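Local atomic coordinates of chitooligosaccharidolytic beta-N-acetylglucosaminidase (Ostrinia furnacalis, PDB entry 3OZP), a protein that hydrolyses single beta-linked N-acetylglucosamine units from the non-reducing ends of chitooligosaccharides, preferring shorter chains. Residues A[451-456]-A[467-472]; A[193-198]-A[502-507]; A[289-294]-A[314-319]. All coordinates share one frame; numbering follows the deposited sequence.

In the fold
Interactions 1 and 2 sit together at the mouth of the (beta/alpha)8 barrel, their centres about 13 Å apart, and both grip the bound carbamate inhibitor; interaction 3 lies farther out, its centre about 26 Å from that of interaction 2. Interaction 2 is wholly buried and joins strand 189-195 to the loop leaving strand 494-501, so it ties the first barrel strand to the eighth through a charged network. Interaction 1, nested along the chain inside the loop closed by interaction 2, is mostly buried and relies on a disulfide and aromatic rings. Interaction 3 is only partly buried: one leucine, a salt bridge and a water join a loop to the start of helix 317-333.

Interaction 1: A[451-456]-A[467-472]; sequences ALYFDC and NWCSPY. With OAN (O-(2-acetamido-2-deoxy D-glucopyranosylidene) amino-N-phenylcarbamate), chain B.
Cys456 and Cys469 are covalently joined, SG to SG at 2.0 Å with a chi3 of -101°, and this disulfide is the apolar centre. Beside it, CB of Tyr453 lies 4.2 Å from Cys469 SG, and CD1 of the Tyr453 ring meets Trp468 CZ2 at 4.0 Å, the two aromatics meeting obliquely. The indole of Trp468 is sandwiched: Cys469 CB covers one face, while the carbamate nitrogen NAO of the inhibitor sits over the opposite one. Farther out the contact turns polar. Trp468 NE1 gives an almost straight bond (172°) to the sugar hydroxyl OAM, which in turn donates to Asp455 OD2 over 2.7 Å; Tyr453 OH donates to the acetamido oxygen OAN at 2.5 Å. This is one wall of the sugar-binding pocket, and Trp468 is essential for chitooligosaccharide binding. Away from the inhibitor, Asn467, its CG turned between the backbone N and carbonyl carbon (chi1 68°), sends ND2 to Asp455 O at 2.9 Å, with the donor tilted from the carbonyl plane. Tyr472 meets Tyr458 of the second subunit edge-to-face. The backbones of Leu452 and Phe454 bond to Ala500 of barrel strand 494-501, and Phe454 packs on helix 518-528.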
# COMPACT_ATOMS: atom_id res chain seq x y z
N ALA A 451 -8.04 2.85 -17.73
CA ALA A 451 -7.10 3.89 -17.32
C ALA A 451 -7.38 4.48 -15.93
O ALA A 451 -6.48 5.06 -15.32
CB ALA A 451 -7.07 5.00 -18.36
N LEU A 452 -8.61 4.32 -15.44
CA LEU A 452 -9.04 5.03 -14.24
C LEU A 452 -9.61 4.15 -13.11
O LEU A 452 -10.14 4.66 -12.14
CB LEU A 452 -10.05 6.12 -14.62
CG LEU A 452 -9.60 7.59 -14.78
CD1 LEU A 452 -8.10 7.82 -14.86
CD2 LEU A 452 -10.32 8.25 -15.95
N TYR A 453 -9.49 2.83 -13.25
CA TYR A 453 -9.90 1.92 -12.19
C TYR A 453 -8.69 1.56 -11.33
O TYR A 453 -7.86 0.73 -11.69
CB TYR A 453 -10.62 0.69 -12.76
CG TYR A 453 -12.12 0.86 -12.83
CD1 TYR A 453 -12.98 -0.21 -12.55
CD2 TYR A 453 -12.70 2.10 -13.16
CE1 TYR A 453 -14.36 -0.06 -12.61
CE2 TYR A 453 -14.07 2.26 -13.21
CZ TYR A 453 -14.90 1.18 -12.94
OH TYR A 453 -16.26 1.35 -12.98
N PHE A 454 -8.60 2.22 -10.18
CA PHE A 454 -7.41 2.17 -9.32
C PHE A 454 -7.32 0.88 -8.50
O PHE A 454 -6.31 0.61 -7.85
CB PHE A 454 -7.36 3.40 -8.42
CG PHE A 454 -6.80 4.64 -9.09
CD1 PHE A 454 -6.80 4.77 -10.48
CD2 PHE A 454 -6.30 5.68 -8.32
CE1 PHE A 454 -6.29 5.92 -11.09
CE2 PHE A 454 -5.78 6.83 -8.92
CZ PHE A 454 -5.78 6.95 -10.31
N ASP A 455 -8.38 0.08 -8.56
CA ASP A 455 -8.44 -1.20 -7.87
C ASP A 455 -7.81 -2.35 -8.67
O ASP A 455 -7.48 -3.39 -8.09
CB ASP A 455 -9.89 -1.54 -7.49
CG ASP A 455 -10.83 -1.56 -8.70
OD1 ASP A 455 -10.74 -0.66 -9.57
OD2 ASP A 455 -11.67 -2.47 -8.78
N CYS A 456 -7.64 -2.15 -9.98
CA CYS A 456 -7.13 -3.20 -10.88
C CYS A 456 -5.70 -3.63 -10.59
O CYS A 456 -4.85 -2.82 -10.21
CB CYS A 456 -7.17 -2.73 -12.34
SG CYS A 456 -8.72 -2.03 -12.90
N ASN A 467 -7.39 -9.92 -10.15
CA ASN A 467 -8.74 -9.34 -10.25
C ASN A 467 -9.11 -8.94 -11.70
O ASN A 467 -8.23 -8.84 -12.56
CB ASN A 467 -8.98 -8.22 -9.22
CG ASN A 467 -8.16 -6.96 -9.47
OD1 ASN A 467 -7.85 -6.61 -10.61
ND2 ASN A 467 -7.82 -6.26 -8.39
N TRP A 468 -10.40 -8.70 -11.93
CA TRP A 468 -10.99 -8.68 -13.29
C TRP A 468 -10.36 -7.71 -14.29
O TRP A 468 -10.26 -8.03 -15.48
CB TRP A 468 -12.51 -8.46 -13.23
CG TRP A 468 -12.93 -7.01 -13.07
CD1 TRP A 468 -13.11 -6.33 -11.89
CD2 TRP A 468 -13.24 -6.08 -14.11
NE1 TRP A 468 -13.49 -5.03 -12.14
CE2 TRP A 468 -13.58 -4.85 -13.50
CE3 TRP A 468 -13.24 -6.15 -15.52
CZ2 TRP A 468 -13.94 -3.72 -14.23
CZ3 TRP A 468 -13.60 -5.02 -16.25
CH2 TRP A 468 -13.94 -3.82 -15.60
N CYS A 469 -9.97 -6.53 -13.81
CA CYS A 469 -9.51 -5.47 -14.69
C CYS A 469 -7.99 -5.30 -14.68
O CYS A 469 -7.47 -4.29 -15.16
CB CYS A 469 -10.24 -4.15 -14.40
SG CYS A 469 -10.09 -3.52 -12.70
N SER A 470 -7.28 -6.29 -14.14
CA SER A 470 -5.82 -6.35 -14.24
C SER A 470 -5.40 -6.22 -15.71
O SER A 470 -6.17 -6.61 -16.60
CB SER A 470 -5.30 -7.66 -13.64
OG SER A 470 -5.64 -7.77 -12.27
N PRO A 471 -4.19 -5.69 -15.98
CA PRO A 471 -3.10 -5.34 -15.05
C PRO A 471 -3.28 -4.04 -14.26
O PRO A 471 -4.21 -3.26 -14.52
CB PRO A 471 -1.88 -5.24 -15.98
CG PRO A 471 -2.45 -4.81 -17.30
CD PRO A 471 -3.84 -5.40 -17.38
N TYR A 472 -2.39 -3.83 -13.29
CA TYR A 472 -2.32 -2.60 -12.52
C TYR A 472 -2.02 -1.43 -13.44
O TYR A 472 -1.14 -1.51 -14.29
CB TYR A 472 -1.24 -2.75 -11.45
CG TYR A 472 -1.03 -1.56 -10.54
CD1 TYR A 472 -0.07 -0.59 -10.84
CD2 TYR A 472 -1.77 -1.42 -9.36
CE1 TYR A 472 0.14 0.50 -9.99
CE2 TYR A 472 -1.56 -0.33 -8.51
CZ TYR A 472 -0.61 0.62 -8.83
OH TYR A 472 -0.40 1.69 -7.99
CAH OAN B . -19.74 0.65 -12.27
CAG OAN B . -18.87 -0.48 -11.70
OAN OAN B . -17.64 -0.42 -11.80
NAI OAN B . -19.55 -1.49 -11.13
CAB OAN B . -18.91 -2.67 -10.49
CAC OAN B . -18.42 -2.21 -9.09
OAJ OAN B . -19.47 -2.40 -8.13
CAD OAN B . -17.19 -2.98 -8.68
OAK OAN B . -16.78 -2.56 -7.37
CAE OAN B . -16.13 -2.66 -9.71
CAF OAN B . -14.80 -3.32 -9.34
OAM OAN B . -13.81 -2.99 -10.32
OAL OAN B . -16.56 -3.17 -11.00
CAA OAN B . -17.90 -3.23 -11.32
NAY OAN B . -18.30 -3.83 -12.44
OAQ OAN B . -17.22 -4.37 -13.31
CAP OAN B . -17.36 -5.67 -13.72
OAR OAN B . -18.42 -6.07 -14.20
NAO OAN B . -16.28 -6.46 -13.61
CAS OAN B . -16.26 -7.74 -13.99
CAT OAN B . -16.09 -8.08 -15.33
CAU OAN B . -16.05 -9.42 -15.72
CAV OAN B . -16.15 -10.43 -14.75
CAW OAN B . -16.30 -10.10 -13.40
CAX OAN B . -16.35 -8.75 -13.02

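Interaction 2: A[193-198]-A[502-507]; sequences LLDTAR and WSEQSD. With OAN (O-(2-acetamido-2-deoxy D-glucopyranosylidene) amino-N-phenylcarbamate), chain B.
With CG anti to the backbone N (chi1 166°), Asp195 extends its carboxylate toward Ser503, while Arg198, bent at chi2 (56°), brings its guanidinium back to the same group. This is the closing seam of the (beta/alpha)8 barrel, where strand 189-195 meets the loop after strand 494-501 at the sugar pocket. Four N-H groups hold the aspartate. Asp195 OD2 accepts from Ala197 N, an Asx turn, and also from Arg198 N, completing an Asx motif; Asp195 OD1 takes Ser503 N at 2.9 Å from one face of the carboxylate plane and, as a salt bridge, Arg198 NH1 from the opposite face. Ser503 OG adds a bond to Asp195 O on a carbonyl lone pair. So held, Arg198 gives NH2 to sugar hydroxyl OAJ at 2.7 Å, and Glu504 OE2 accepts from OAK at 2.6 Å. Glu504 OE2 also lies over the guanidinium face, 3.4 Å from Arg198 NH1, a link by charge alone. Gln229 binds Arg198 NE, probably helping to fix the group's rotation. Trp502 forms the pocket floor: the sugar ring lies over one face, and on the opposite face Leu193 CD2 makes a CH-pi contact, 4.1 Å from the centroid of the six-membered ring and 5° off its normal.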
# COMPACT_ATOMS: atom_id res chain seq x y z
N LEU A 193 -13.63 8.55 -6.68
CA LEU A 193 -14.67 7.73 -6.09
C LEU A 193 -14.06 6.88 -4.98
O LEU A 193 -13.06 6.19 -5.20
CB LEU A 193 -15.34 6.82 -7.13
CG LEU A 193 -16.44 5.87 -6.64
CD1 LEU A 193 -17.40 5.57 -7.76
CD2 LEU A 193 -15.88 4.56 -6.09
N LEU A 194 -14.66 6.95 -3.80
CA LEU A 194 -14.33 6.05 -2.70
C LEU A 194 -15.51 5.16 -2.34
O LEU A 194 -16.58 5.65 -1.96
CB LEU A 194 -13.89 6.84 -1.46
CG LEU A 194 -13.22 5.99 -0.37
CD1 LEU A 194 -12.00 5.27 -0.94
CD2 LEU A 194 -12.86 6.82 0.85
N ASP A 195 -15.31 3.86 -2.49
CA ASP A 195 -16.29 2.84 -2.14
C ASP A 195 -16.06 2.51 -0.67
O ASP A 195 -15.02 1.98 -0.30
CB ASP A 195 -16.07 1.64 -3.08
CG ASP A 195 -16.78 0.37 -2.63
OD1 ASP A 195 -16.50 -0.68 -3.26
OD2 ASP A 195 -17.59 0.38 -1.68
N THR A 196 -17.02 2.86 0.18
CA THR A 196 -16.89 2.61 1.63
C THR A 196 -17.91 1.57 2.10
O THR A 196 -18.29 1.53 3.28
CB THR A 196 -17.04 3.89 2.48
OG1 THR A 196 -18.39 4.39 2.37
CG2 THR A 196 -16.05 4.96 2.04
N ALA A 197 -18.34 0.73 1.16
CA ALA A 197 -19.33 -0.30 1.45
C ALA A 197 -18.73 -1.70 1.32
O ALA A 197 -19.07 -2.60 2.09
CB ALA A 197 -20.53 -0.13 0.54
N ARG A 198 -17.83 -1.88 0.36
CA ARG A 198 -17.14 -3.16 0.21
C ARG A 198 -16.13 -3.37 1.33
O ARG A 198 -15.83 -4.50 1.69
CB ARG A 198 -16.49 -3.28 -1.16
CG ARG A 198 -17.42 -3.83 -2.24
CD ARG A 198 -18.72 -3.03 -2.41
NE ARG A 198 -19.45 -3.53 -3.57
CZ ARG A 198 -19.26 -3.12 -4.82
NH1 ARG A 198 -18.37 -2.16 -5.08
NH2 ARG A 198 -19.96 -3.67 -5.82
N TRP A 502 -12.74 1.25 -6.07
CA TRP A 502 -13.61 0.20 -5.57
C TRP A 502 -12.85 -0.55 -4.48
O TRP A 502 -11.62 -0.62 -4.51
CB TRP A 502 -14.03 -0.72 -6.70
CG TRP A 502 -14.76 0.03 -7.77
CD1 TRP A 502 -14.28 0.39 -8.99
CD2 TRP A 502 -16.08 0.57 -7.68
NE1 TRP A 502 -15.23 1.09 -9.69
CE2 TRP A 502 -16.35 1.22 -8.91
CE3 TRP A 502 -17.08 0.55 -6.69
CZ2 TRP A 502 -17.57 1.85 -9.18
CZ3 TRP A 502 -18.29 1.18 -6.96
CH2 TRP A 502 -18.53 1.81 -8.20
N SER A 503 -13.59 -1.08 -3.51
CA SER A 503 -12.95 -1.46 -2.25
C SER A 503 -13.13 -2.92 -1.86
O SER A 503 -13.04 -3.26 -0.67
CB SER A 503 -13.42 -0.52 -1.14
OG SER A 503 -13.05 0.82 -1.44
N GLU A 504 -13.36 -3.79 -2.84
CA GLU A 504 -13.34 -5.22 -2.58
C GLU A 504 -12.00 -5.62 -1.97
O GLU A 504 -11.92 -6.56 -1.17
CB GLU A 504 -13.60 -6.03 -3.85
CG GLU A 504 -15.04 -5.93 -4.38
CD GLU A 504 -15.24 -4.77 -5.36
OE1 GLU A 504 -14.34 -3.91 -5.50
OE2 GLU A 504 -16.31 -4.73 -6.00
N GLN A 505 -10.95 -4.89 -2.33
CA GLN A 505 -9.59 -5.17 -1.88
C GLN A 505 -8.86 -3.91 -1.42
O GLN A 505 -7.65 -3.76 -1.61
CB GLN A 505 -8.79 -5.86 -3.00
CG GLN A 505 -9.36 -7.20 -3.43
CD GLN A 505 -8.58 -7.80 -4.56
OE1 GLN A 505 -7.72 -8.64 -4.35
NE2 GLN A 505 -8.87 -7.35 -5.77
N SER A 506 -9.61 -2.99 -0.81
CA SER A 506 -9.06 -1.76 -0.27
C SER A 506 -9.86 -1.29 0.94
O SER A 506 -11.08 -1.39 0.96
CB SER A 506 -9.02 -0.67 -1.34
OG SER A 506 -8.43 0.52 -0.85
N ASP A 507 -9.15 -0.76 1.94
CA ASP A 507 -9.79 -0.17 3.11
C ASP A 507 -8.90 0.92 3.70
O ASP A 507 -7.98 1.39 3.04
CB ASP A 507 -10.17 -1.26 4.14
CG ASP A 507 -8.97 -1.89 4.85
OD1 ASP A 507 -7.79 -1.59 4.52
OD2 ASP A 507 -9.20 -2.71 5.76
CAH OAN B . -19.74 0.65 -12.27
CAG OAN B . -18.87 -0.48 -11.70
OAN OAN B . -17.64 -0.42 -11.80
NAI OAN B . -19.55 -1.49 -11.13
CAB OAN B . -18.91 -2.67 -10.49
CAC OAN B . -18.42 -2.21 -9.09
OAJ OAN B . -19.47 -2.40 -8.13
CAD OAN B . -17.19 -2.98 -8.68
OAK OAN B . -16.78 -2.56 -7.37
CAE OAN B . -16.13 -2.66 -9.71
CAF OAN B . -14.80 -3.32 -9.34
OAM OAN B . -13.81 -2.99 -10.32
OAL OAN B . -16.56 -3.17 -11.00
CAA OAN B . -17.90 -3.23 -11.32
NAY OAN B . -18.30 -3.83 -12.44
OAQ OAN B . -17.22 -4.37 -13.31
CAP OAN B . -17.36 -5.67 -13.72
OAR OAN B . -18.42 -6.07 -14.20
NAO OAN B . -16.28 -6.46 -13.61
CAS OAN B . -16.26 -7.74 -13.99
CAT OAN B . -16.09 -8.08 -15.33
CAU OAN B . -16.05 -9.42 -15.72
CAV OAN B . -16.15 -10.43 -14.75
CAW OAN B . -16.30 -10.10 -13.40
CAX OAN B . -16.35 -8.75 -13.02

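Interaction 3: A[289-294]-A[314-319]; sequences TDLTVC and PTKDEL
Leu291 lays its CD2 methyl against the N-terminal end of helix 317-333 and the residue before it, 3.7 Å from Lys316 CB and equally close to the backbone N of Leu319. The same methyl reaches Leu319 CB at 4.2 Å and brushes CB of Glu318, so one branch of a single side chain meets three residues. CG of Leu291 stands anti to the carbonyl carbon (chi1 -61°); beyond it CD1 prolongs the chain over Leu319 CA, and CD2 branches off against Lys316 and the backbone N of Leu319. Trp286 touches Leu291 as well, and Leu319 packs on Phe381 of helix 373-393.

Next to this apolar patch, Lys316 folds over toward Asp290. Bends at chi2 and chi4 (72°) bring Lys316 NZ between two oxygens of one residue: it forms a salt bridge with Asp290 OD1 at 2.8 Å and a hydrogen bond to Asp290 O at 3.0 Å. The ammonium meets OD1 from well above the carboxylate plane.

In the catalytic domain's (beta/alpha)8 barrel, segment 289-294 lies in the long connection after barrel strand 271-278, and segment 314-319 runs from the end of that connection into helix 317-333. Strand 292-293 pairs with 311-312 as a small two-stranded antiparallel sheet, and Cys294 is disulfide-bonded to Cys351. An ST turn shapes the chain just before strand 292-293, Thr289 OG1 accepting from Leu291 N at 3.1 Å. A water bridges the segments: it donates to Thr289 O and, over 2.7 Å, to OE2 of Glu318, whose extended chain carries the carboxylate out past Leu291.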
# COMPACT_ATOMS: atom_id res chain seq x y z
N THR A 289 -37.54 -6.43 5.44
CA THR A 289 -38.39 -5.43 4.80
C THR A 289 -39.23 -6.01 3.66
O THR A 289 -40.28 -5.48 3.33
CB THR A 289 -37.58 -4.25 4.21
OG1 THR A 289 -36.77 -4.71 3.12
CG2 THR A 289 -36.71 -3.59 5.28
N ASP A 290 -38.75 -7.11 3.08
CA ASP A 290 -39.33 -7.69 1.86
C ASP A 290 -39.26 -6.74 0.64
O ASP A 290 -40.02 -6.88 -0.32
CB ASP A 290 -40.77 -8.16 2.12
CG ASP A 290 -41.24 -9.20 1.12
OD1 ASP A 290 -42.40 -9.08 0.65
OD2 ASP A 290 -40.47 -10.13 0.79
N LEU A 291 -38.32 -5.80 0.69
CA LEU A 291 -38.15 -4.80 -0.38
C LEU A 291 -37.01 -5.13 -1.35
O LEU A 291 -36.79 -4.39 -2.31
CB LEU A 291 -37.97 -3.40 0.21
CG LEU A 291 -39.12 -2.85 1.07
CD1 LEU A 291 -38.70 -1.56 1.73
CD2 LEU A 291 -40.39 -2.65 0.24
N THR A 292 -36.31 -6.23 -1.10
CA THR A 292 -35.28 -6.70 -2.02
C THR A 292 -35.59 -8.10 -2.52
O THR A 292 -36.41 -8.82 -1.94
CB THR A 292 -33.87 -6.71 -1.38
OG1 THR A 292 -33.87 -7.54 -0.21
CG2 THR A 292 -33.43 -5.30 -1.02
N VAL A 293 -34.95 -8.48 -3.62
CA VAL A 293 -34.96 -9.85 -4.11
C VAL A 293 -33.52 -10.32 -4.37
O VAL A 293 -32.62 -9.50 -4.54
CB VAL A 293 -35.83 -10.03 -5.39
CG1 VAL A 293 -37.30 -9.77 -5.07
CG2 VAL A 293 -35.36 -9.12 -6.52
N CYS A 294 -33.33 -11.64 -4.37
CA CYS A 294 -32.05 -12.30 -4.64
C CYS A 294 -30.91 -12.02 -3.67
O CYS A 294 -29.76 -12.29 -3.99
CB CYS A 294 -31.52 -12.00 -6.05
SG CYS A 294 -32.70 -12.00 -7.37
N PRO A 314 -38.94 -3.10 -7.36
CA PRO A 314 -39.58 -1.83 -7.74
C PRO A 314 -41.11 -1.85 -7.67
O PRO A 314 -41.73 -0.79 -7.75
CB PRO A 314 -39.12 -1.62 -9.19
CG PRO A 314 -38.12 -2.69 -9.48
CD PRO A 314 -38.40 -3.80 -8.53
N THR A 315 -41.69 -3.04 -7.51
CA THR A 315 -43.15 -3.19 -7.51
C THR A 315 -43.78 -2.87 -6.15
O THR A 315 -45.00 -2.75 -6.05
CB THR A 315 -43.58 -4.61 -7.97
OG1 THR A 315 -43.27 -5.57 -6.96
CG2 THR A 315 -42.86 -4.99 -9.26
N LYS A 316 -42.95 -2.73 -5.13
CA LYS A 316 -43.43 -2.42 -3.78
C LYS A 316 -43.48 -0.91 -3.56
O LYS A 316 -42.45 -0.23 -3.65
CB LYS A 316 -42.53 -3.09 -2.73
CG LYS A 316 -42.45 -4.61 -2.82
CD LYS A 316 -43.66 -5.26 -2.17
CE LYS A 316 -43.68 -6.76 -2.40
NZ LYS A 316 -42.63 -7.46 -1.61
N ASP A 317 -44.67 -0.39 -3.28
CA ASP A 317 -44.87 1.04 -3.07
C ASP A 317 -44.13 1.56 -1.84
O ASP A 317 -43.69 2.71 -1.82
CB ASP A 317 -46.36 1.38 -2.96
CG ASP A 317 -47.08 1.32 -4.30
OD1 ASP A 317 -46.58 1.92 -5.29
OD2 ASP A 317 -48.15 0.68 -4.37
N GLU A 318 -44.00 0.71 -0.83
CA GLU A 318 -43.29 1.07 0.40
C GLU A 318 -41.81 1.41 0.14
O GLU A 318 -41.23 2.23 0.84
CB GLU A 318 -43.40 -0.07 1.43
CG GLU A 318 -42.91 0.31 2.83
CD GLU A 318 -42.94 -0.86 3.81
OE1 GLU A 318 -42.69 -0.62 5.01
OE2 GLU A 318 -43.22 -2.00 3.40
N LEU A 319 -41.22 0.76 -0.86
CA LEU A 319 -39.84 1.01 -1.28
C LEU A 319 -39.54 2.50 -1.44
O LEU A 319 -38.51 2.99 -0.97
CB LEU A 319 -39.55 0.29 -2.61
CG LEU A 319 -38.16 -0.17 -3.05
CD1 LEU A 319 -37.93 0.25 -4.49
CD2 LEU A 319 -36.99 0.30 -2.17
O HOH W 1 -41.42 -3.60 4.57